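Long-range contacts in multi-copper Oxidase CueO (Ochrobactrum, PDB 6EVG), which probably couples the one-electron oxidation of phenolic substrates, lignin model compounds among them, to the reduction of dioxygen to water at copper centres, as laccases do: residues F96-N107 with D477-M487; I121-P132 with I146-D154. One frame throughout, in Å; residues are numbered along the deposited sequence.

Contact 1. Residues F96-N107 with D477-M487; sequences FVPSILDGGPHN and DREAVKSHPFM. With EDO (1,2-ethanediol), chain C.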
# COMPACT_ATOMS: atom_id res chain seq x y z
N PHE A 96 -12.46 6.03 -0.93
CA PHE A 96 -12.93 7.38 -0.55
C PHE A 96 -14.17 7.22 0.34
O PHE A 96 -15.26 6.90 -0.13
CB PHE A 96 -13.30 8.22 -1.74
CG PHE A 96 -12.16 8.76 -2.58
CD1 PHE A 96 -10.89 8.21 -2.61
CD2 PHE A 96 -12.42 9.82 -3.44
CE1 PHE A 96 -9.89 8.74 -3.46
CE2 PHE A 96 -11.42 10.33 -4.27
CZ PHE A 96 -10.18 9.79 -4.26
N VAL A 97 -13.96 7.49 1.64
CA VAL A 97 -15.04 7.45 2.64
C VAL A 97 -14.84 8.57 3.64
O VAL A 97 -13.71 8.95 3.94
CB VAL A 97 -15.12 6.09 3.38
CG1 VAL A 97 -15.58 4.97 2.47
CG2 VAL A 97 -13.82 5.74 4.11
N PRO A 98 -15.93 9.01 4.26
CA PRO A 98 -15.78 9.84 5.46
C PRO A 98 -15.15 9.02 6.58
O PRO A 98 -15.25 7.80 6.59
CB PRO A 98 -17.20 10.27 5.82
CG PRO A 98 -18.05 9.27 5.19
CD PRO A 98 -17.33 8.70 3.98
N SER A 99 -14.52 9.72 7.53
CA SER A 99 -13.75 9.00 8.54
C SER A 99 -14.59 8.09 9.42
O SER A 99 -14.06 7.10 9.92
CB SER A 99 -12.96 9.96 9.41
OG SER A 99 -13.86 10.70 10.26
N ILE A 100 -15.88 8.35 9.55
CA ILE A 100 -16.73 7.47 10.37
C ILE A 100 -16.89 6.09 9.75
O ILE A 100 -17.39 5.19 10.43
CB ILE A 100 -18.13 8.11 10.57
CG1 ILE A 100 -18.88 8.39 9.29
CG2 ILE A 100 -18.00 9.28 11.56
CD1 ILE A 100 -20.39 8.63 9.50
N LEU A 101 -16.52 5.88 8.47
CA LEU A 101 -16.60 4.57 7.81
C LEU A 101 -15.24 3.88 7.72
O LEU A 101 -15.18 2.78 7.12
CB LEU A 101 -17.20 4.69 6.43
CG LEU A 101 -18.54 5.40 6.38
CD1 LEU A 101 -19.10 5.45 4.97
CD2 LEU A 101 -19.55 4.82 7.28
N ASP A 102 -14.19 4.48 8.29
CA ASP A 102 -12.84 3.92 8.20
C ASP A 102 -12.36 3.45 9.54
O ASP A 102 -12.88 3.88 10.58
CB ASP A 102 -11.91 5.00 7.62
CG ASP A 102 -10.65 4.44 6.93
OD1 ASP A 102 -10.51 3.22 6.85
OD2 ASP A 102 -9.81 5.28 6.53
N GLY A 103 -11.39 2.54 9.55
CA GLY A 103 -10.89 1.94 10.77
C GLY A 103 -9.55 2.53 11.22
O GLY A 103 -8.68 2.84 10.40
N GLY A 104 -9.37 2.58 12.52
CA GLY A 104 -8.14 3.05 13.13
C GLY A 104 -8.22 2.97 14.63
O GLY A 104 -9.14 2.40 15.18
N PRO A 105 -7.24 3.59 15.31
CA PRO A 105 -7.12 3.35 16.78
C PRO A 105 -8.24 3.98 17.61
O PRO A 105 -8.31 3.66 18.80
CB PRO A 105 -5.75 3.96 17.12
CG PRO A 105 -5.53 4.93 16.03
CD PRO A 105 -6.14 4.38 14.77
N HIS A 106 -9.05 4.86 17.03
CA HIS A 106 -10.20 5.42 17.75
C HIS A 106 -11.42 4.58 17.66
O HIS A 106 -12.45 4.87 18.32
CB HIS A 106 -10.49 6.84 17.30
CG HIS A 106 -9.34 7.77 17.51
ND1 HIS A 106 -9.03 8.29 18.74
CD2 HIS A 106 -8.39 8.22 16.65
CE1 HIS A 106 -7.96 9.05 18.63
NE2 HIS A 106 -7.56 9.03 17.37
N ASN A 107 -11.40 3.52 16.86
CA ASN A 107 -12.57 2.63 16.69
C ASN A 107 -12.13 1.20 16.46
O ASN A 107 -12.50 0.57 15.49
CB ASN A 107 -13.53 3.17 15.63
CG ASN A 107 -12.99 3.23 14.19
OD1 ASN A 107 -11.79 3.44 13.96
ND2 ASN A 107 -13.90 3.15 13.20
N ASP A 477 -10.80 16.23 0.56
CA ASP A 477 -12.15 16.07 0.05
C ASP A 477 -13.08 15.22 0.90
O ASP A 477 -14.27 15.11 0.58
CB ASP A 477 -12.14 15.53 -1.39
CG ASP A 477 -11.45 14.15 -1.48
OD1 ASP A 477 -10.26 13.88 -1.08
OD2 ASP A 477 -12.14 13.23 -1.94
N ARG A 478 -12.60 14.62 1.98
CA ARG A 478 -13.43 13.77 2.84
C ARG A 478 -13.49 14.32 4.28
O ARG A 478 -12.51 14.86 4.79
CB ARG A 478 -12.89 12.36 2.84
CG ARG A 478 -13.26 11.62 1.55
CD ARG A 478 -12.25 10.58 1.28
NE ARG A 478 -11.18 11.09 0.47
CZ ARG A 478 -10.05 10.47 0.07
NH1 ARG A 478 -9.61 9.30 0.47
NH2 ARG A 478 -9.32 11.17 -0.76
N GLU A 479 -14.64 14.15 4.89
CA GLU A 479 -14.87 14.71 6.23
C GLU A 479 -14.31 13.85 7.34
O GLU A 479 -14.52 12.62 7.37
CB GLU A 479 -16.34 14.91 6.47
CG GLU A 479 -16.64 15.57 7.82
CD GLU A 479 -18.04 16.12 7.84
OE1 GLU A 479 -19.04 15.37 7.98
OE2 GLU A 479 -18.18 17.35 7.71
N ALA A 480 -13.60 14.52 8.27
CA ALA A 480 -13.10 13.89 9.48
C ALA A 480 -13.69 14.66 10.63
O ALA A 480 -13.42 15.82 10.83
CB ALA A 480 -11.60 13.88 9.60
N VAL A 481 -14.51 13.95 11.40
CA VAL A 481 -15.10 14.47 12.63
C VAL A 481 -14.11 14.23 13.82
O VAL A 481 -13.24 13.37 13.83
CB VAL A 481 -16.52 13.88 12.89
CG1 VAL A 481 -17.48 14.29 11.79
CG2 VAL A 481 -16.49 12.35 13.05
N LYS A 482 -14.34 14.96 14.91
CA LYS A 482 -13.37 14.96 16.01
C LYS A 482 -13.25 13.58 16.75
O LYS A 482 -12.18 13.17 17.20
CB LYS A 482 -13.74 16.07 17.03
CG LYS A 482 -12.88 16.09 18.26
CD LYS A 482 -11.36 16.01 18.03
CE LYS A 482 -10.65 15.19 19.12
NZ LYS A 482 -10.54 15.96 20.40
N SER A 483 -14.35 12.82 16.78
CA SER A 483 -14.34 11.50 17.34
C SER A 483 -13.57 10.50 16.52
O SER A 483 -13.19 9.46 17.01
CB SER A 483 -15.76 10.94 17.46
OG SER A 483 -16.49 10.87 16.21
N HIS A 484 -13.37 10.83 15.23
CA HIS A 484 -12.78 9.90 14.24
C HIS A 484 -11.83 10.70 13.36
O HIS A 484 -12.08 10.88 12.19
CB HIS A 484 -13.83 9.18 13.39
CG HIS A 484 -14.71 8.19 14.09
ND1 HIS A 484 -15.73 8.53 14.94
CD2 HIS A 484 -14.79 6.85 13.90
CE1 HIS A 484 -16.37 7.41 15.29
NE2 HIS A 484 -15.83 6.38 14.66
N PRO A 485 -10.71 11.19 13.89
CA PRO A 485 -9.79 11.95 13.05
C PRO A 485 -9.18 11.09 11.95
O PRO A 485 -9.00 9.87 12.10
CB PRO A 485 -8.71 12.41 14.02
CG PRO A 485 -8.77 11.44 15.12
CD PRO A 485 -10.19 11.02 15.25
N PHE A 486 -8.81 11.74 10.84
CA PHE A 486 -7.93 11.09 9.85
C PHE A 486 -6.49 11.23 10.32
O PHE A 486 -6.21 11.94 11.31
CB PHE A 486 -8.17 11.69 8.47
CG PHE A 486 -9.36 11.14 7.70
CD1 PHE A 486 -9.59 9.80 7.57
CD2 PHE A 486 -10.22 12.02 7.04
CE1 PHE A 486 -10.64 9.33 6.77
CE2 PHE A 486 -11.29 11.56 6.30
CZ PHE A 486 -11.48 10.19 6.15
N MET A 487 -5.60 10.49 9.72
CA MET A 487 -4.22 10.42 10.15
C MET A 487 -3.29 10.62 8.98
O MET A 487 -3.67 10.35 7.84
CB MET A 487 -3.94 9.11 10.84
CG MET A 487 -4.97 8.98 12.03
SD MET A 487 -4.79 7.53 12.98
CE MET A 487 -3.75 8.13 14.15
C1 EDO C . -9.02 6.56 9.67
O1 EDO C . -8.41 6.74 8.38
C2 EDO C . -8.12 6.23 10.79
O2 EDO C . -7.21 5.18 10.43
O HOH W 1 -11.27 8.18 2.86
O HOH W 2 -16.62 11.40 9.19
O HOH W 3 -16.63 3.57 14.39
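Ser99 ties the two loops together with two hydrogen bonds. Its backbone N meets Glu479 O at 2.9 Å, almost straight, and its OG gives a short 2.6 Å bond to His484 O, lying in that carbonyl's plane. The torsion that sets OG between backbone N and carbonyl carbon (chi1 70°) aims the hydroxyl at this oxygen while CB rests over the face of Phe486, 3.6 Å from the ring centroid, a CH-pi contact that a small residue permits. At the edge of the same ring lies O1 of an ethanediol, probably from the crystallisation liquor, which gives O1 to Asp102 OD2 and O2 to Gly103 O and also bonds to His439.

Charge and ring meet at the other end. The guanidinium of Arg478 lies flat on Phe96, planes 17° apart and centres 3.9 Å apart, a cation-pi stack; Asp477 OD1 receives Arg478 NH2 in the guanidinium plane through its syn lone pair, at 2.9 Å. A leucine in place of Arg478 would probably leave the Asp477 carboxylate without its charge partner and the face of Phe96 without its flat cover.

Apolar contacts finish the seam. Pro485 CD sits over the His106 ring, whose NE2 bonds to Gln503, and Pro105 CD packs against Met487 SD.

The loop following strand 91-93 packs against the approach to strand 486-490, beside strand 501-506, joining the first and last multicopper oxidase family regions.

Contact 2. Residues I121-P132 with I146-D154; sequences IQQPASFNWFHP and IAGLMVVTD
Phe130 turns the face of its ring onto Gly148: the glycine CA stands 3.8 Å from the centroid, 19° off the normal, in a CH-pi contact. Placing CG between backbone N and carbonyl carbon (chi1 50°) swings the ring across the neighbouring strand, where any CB at position 148 would strike Phe130 CZ; glycine suits the place. Met150 crosses the same ring at about a right angle, its CE 3.9 Å from Phe130 CD2.

On that face too, branched Val152 spreads its methyls, CG1 against Ile121 CG2 and CG2 beside the Asn128 amide. Asn128 ND2 donates to Ser126 OG at 2.9 Å, in the amide plane, and Ser126 OG in turn donates a hydrogen bond to Pro124 O; these groups are satisfied within the segment, while Asn128 OD1 takes Arg269 NH2.

The opposite face carries Phe127, Trp129, Leu149 and Val151. Phe127 offers its edge to Leu149 CD1 and Val151 CG2, while Trp129 CZ3 meets Ala147 CB at 4.1 Å.

Six backbone hydrogen bonds join the pairs Ser126-Val152, Asn128-Met150 and Phe130-Gly148 in antiparallel register. Within the cupredoxin-like sheet, strand 67-71 flanks 148-153 and strand 91-93 flanks 126-131; strand 219-226 covers the Phe127 face, and Phe130 packs on strand 54-59.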
# COMPACT_ATOMS: atom_id res chain seq x y z
N ILE A 121 -19.78 3.88 -3.01
CA ILE A 121 -18.53 4.13 -3.77
C ILE A 121 -18.73 5.22 -4.82
O ILE A 121 -19.64 5.12 -5.63
CB ILE A 121 -18.08 2.83 -4.43
CG1 ILE A 121 -17.90 1.67 -3.42
CG2 ILE A 121 -16.83 3.07 -5.25
CD1 ILE A 121 -16.82 1.83 -2.42
N GLN A 122 -17.85 6.24 -4.78
CA GLN A 122 -17.86 7.25 -5.86
C GLN A 122 -16.46 7.84 -5.90
O GLN A 122 -16.09 8.71 -5.12
CB GLN A 122 -18.92 8.32 -5.63
CG GLN A 122 -18.99 9.28 -6.81
CD GLN A 122 -19.99 10.39 -6.70
OE1 GLN A 122 -21.10 10.23 -6.15
NE2 GLN A 122 -19.64 11.56 -7.25
N GLN A 123 -15.62 7.28 -6.79
CA GLN A 123 -14.22 7.67 -6.86
C GLN A 123 -13.62 7.18 -8.18
O GLN A 123 -14.17 6.25 -8.80
CB GLN A 123 -13.41 7.15 -5.68
CG GLN A 123 -13.26 5.63 -5.68
CD GLN A 123 -12.59 5.19 -4.41
OE1 GLN A 123 -13.24 4.93 -3.39
NE2 GLN A 123 -11.25 5.16 -4.44
N PRO A 124 -12.43 7.66 -8.57
CA PRO A 124 -11.78 7.11 -9.76
C PRO A 124 -11.42 5.67 -9.62
O PRO A 124 -11.00 5.21 -8.57
CB PRO A 124 -10.54 8.00 -9.90
CG PRO A 124 -10.89 9.32 -9.24
CD PRO A 124 -11.76 8.87 -8.05
N ALA A 125 -11.54 4.95 -10.75
CA ALA A 125 -11.11 3.56 -10.83
C ALA A 125 -9.66 3.43 -10.36
O ALA A 125 -8.80 4.21 -10.77
CB ALA A 125 -11.27 3.08 -12.26
N SER A 126 -9.40 2.44 -9.52
CA SER A 126 -8.12 2.37 -8.81
C SER A 126 -7.93 1.05 -8.14
O SER A 126 -8.89 0.29 -7.87
CB SER A 126 -8.05 3.52 -7.79
OG SER A 126 -9.22 3.58 -6.98
N PHE A 127 -6.68 0.77 -7.83
CA PHE A 127 -6.20 -0.43 -7.12
C PHE A 127 -5.80 -0.02 -5.71
O PHE A 127 -4.78 0.63 -5.53
CB PHE A 127 -5.04 -1.06 -7.90
CG PHE A 127 -4.39 -2.23 -7.24
CD1 PHE A 127 -5.09 -3.34 -6.81
CD2 PHE A 127 -3.02 -2.30 -7.07
CE1 PHE A 127 -4.46 -4.43 -6.25
CE2 PHE A 127 -2.39 -3.38 -6.48
CZ PHE A 127 -3.11 -4.45 -6.10
N ASN A 128 -6.64 -0.41 -4.77
CA ASN A 128 -6.55 -0.04 -3.35
C ASN A 128 -6.32 -1.26 -2.51
O ASN A 128 -6.24 -2.40 -3.03
CB ASN A 128 -7.78 0.77 -2.95
CG ASN A 128 -8.02 1.89 -3.95
OD1 ASN A 128 -7.17 2.77 -4.08
ND2 ASN A 128 -9.14 1.83 -4.63
N TRP A 129 -6.25 -1.11 -1.19
CA TRP A 129 -6.01 -2.25 -0.31
C TRP A 129 -6.51 -1.94 1.08
O TRP A 129 -7.03 -0.87 1.34
CB TRP A 129 -4.55 -2.72 -0.35
CG TRP A 129 -3.56 -1.79 0.27
CD1 TRP A 129 -3.26 -0.50 -0.05
CD2 TRP A 129 -2.61 -2.17 1.27
NE1 TRP A 129 -2.20 -0.06 0.71
CE2 TRP A 129 -1.80 -1.07 1.54
CE3 TRP A 129 -2.38 -3.36 1.99
CZ2 TRP A 129 -0.74 -1.13 2.47
CZ3 TRP A 129 -1.37 -3.43 2.89
CH2 TRP A 129 -0.53 -2.31 3.13
N PHE A 130 -6.34 -2.90 2.00
CA PHE A 130 -6.79 -2.69 3.37
C PHE A 130 -5.98 -3.53 4.31
O PHE A 130 -5.49 -4.61 3.94
CB PHE A 130 -8.32 -2.92 3.53
CG PHE A 130 -8.85 -4.18 2.97
CD1 PHE A 130 -8.97 -5.33 3.74
CD2 PHE A 130 -9.33 -4.26 1.66
CE1 PHE A 130 -9.54 -6.49 3.22
CE2 PHE A 130 -9.87 -5.44 1.12
CZ PHE A 130 -9.97 -6.53 1.91
N HIS A 131 -5.84 -3.05 5.54
CA HIS A 131 -4.90 -3.64 6.49
C HIS A 131 -5.14 -2.97 7.84
O HIS A 131 -5.79 -1.93 7.91
CB HIS A 131 -3.47 -3.41 6.01
CG HIS A 131 -3.15 -1.96 5.83
ND1 HIS A 131 -2.82 -1.12 6.88
CD2 HIS A 131 -3.23 -1.17 4.74
CE1 HIS A 131 -2.65 0.11 6.39
NE2 HIS A 131 -2.85 0.09 5.08
N PRO A 132 -4.59 -3.54 8.91
CA PRO A 132 -4.83 -2.92 10.26
C PRO A 132 -4.16 -1.58 10.35
O PRO A 132 -3.14 -1.29 9.72
CB PRO A 132 -4.18 -3.91 11.22
CG PRO A 132 -4.18 -5.22 10.46
CD PRO A 132 -3.90 -4.81 9.06
N ILE A 146 -2.11 -9.76 7.92
CA ILE A 146 -3.46 -9.28 7.70
C ILE A 146 -3.49 -8.16 6.66
O ILE A 146 -3.00 -7.05 6.92
CB ILE A 146 -4.08 -8.81 9.05
CG1 ILE A 146 -4.10 -9.94 10.07
CG2 ILE A 146 -5.47 -8.25 8.81
CD1 ILE A 146 -4.28 -9.41 11.52
N ALA A 147 -4.06 -8.46 5.51
CA ALA A 147 -4.25 -7.49 4.44
C ALA A 147 -5.14 -8.09 3.40
O ALA A 147 -5.21 -9.31 3.26
CB ALA A 147 -2.95 -7.08 3.77
N GLY A 148 -5.80 -7.22 2.63
CA GLY A 148 -6.51 -7.65 1.42
C GLY A 148 -6.43 -6.52 0.38
O GLY A 148 -5.89 -5.47 0.65
N LEU A 149 -6.97 -6.82 -0.79
CA LEU A 149 -6.91 -5.92 -1.94
C LEU A 149 -8.31 -5.44 -2.28
O LEU A 149 -9.28 -6.14 -2.03
CB LEU A 149 -6.25 -6.61 -3.14
CG LEU A 149 -4.89 -7.19 -2.87
CD1 LEU A 149 -4.35 -7.91 -4.10
CD2 LEU A 149 -3.89 -6.12 -2.40
N MET A 150 -8.41 -4.24 -2.88
CA MET A 150 -9.72 -3.65 -3.18
C MET A 150 -9.68 -2.85 -4.44
O MET A 150 -9.10 -1.75 -4.43
CB MET A 150 -10.17 -2.80 -1.96
CG MET A 150 -11.56 -2.23 -2.13
SD MET A 150 -12.22 -1.50 -0.59
CE MET A 150 -12.70 -2.93 0.33
N VAL A 151 -10.24 -3.38 -5.52
CA VAL A 151 -10.32 -2.69 -6.78
C VAL A 151 -11.65 -1.97 -6.91
O VAL A 151 -12.70 -2.57 -6.67
CB VAL A 151 -10.12 -3.69 -7.96
CG1 VAL A 151 -10.49 -3.04 -9.28
CG2 VAL A 151 -8.71 -4.22 -7.97
N VAL A 152 -11.60 -0.68 -7.27
CA VAL A 152 -12.78 0.05 -7.71
C VAL A 152 -12.71 0.09 -9.24
O VAL A 152 -11.72 0.57 -9.79
CB VAL A 152 -12.84 1.48 -7.14
CG1 VAL A 152 -14.00 2.24 -7.76
CG2 VAL A 152 -13.01 1.40 -5.62
N THR A 153 -13.74 -0.38 -9.90
CA THR A 153 -13.86 -0.38 -11.35
C THR A 153 -15.04 0.45 -11.79
O THR A 153 -16.07 0.44 -11.13
CB THR A 153 -13.92 -1.78 -11.92
OG1 THR A 153 -13.89 -1.67 -13.35
CG2 THR A 153 -15.10 -2.56 -11.44
N ASP A 154 -14.91 1.04 -12.97
CA ASP A 154 -16.01 1.73 -13.59
C ASP A 154 -16.48 1.05 -14.86
O ASP A 154 -17.31 1.60 -15.56
CB ASP A 154 -15.68 3.22 -13.91
CG ASP A 154 -14.51 3.40 -14.86
OD1 ASP A 154 -14.08 2.38 -15.45
OD2 ASP A 154 -14.06 4.59 -15.02
O HOH W 4 -12.89 6.15 -13.06

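Contact 2 is the buried core pairing of two neighbouring strands in one sheet, close in sequence, whereas contact 1 is a partly exposed seam between loops some 370 residues apart. Their chemistry follows: regular backbone bonds and mostly apolar side chains in contact 2, with the buried Ser126-Asn128 pair on one face, against two isolated hydrogen bonds, a cation-pi stack, waters and a bound diol in contact 1. They share no segment, and their centres lie about 17 Å apart, yet they touch where Phe96 N probably bonds to Gln123 OE1 at 2.8 Å. Contact 2 lies inside the N-terminal, cupredoxin-like unit as one strand pair of its sheet, and contact 1 fastens that unit to the C-terminal one.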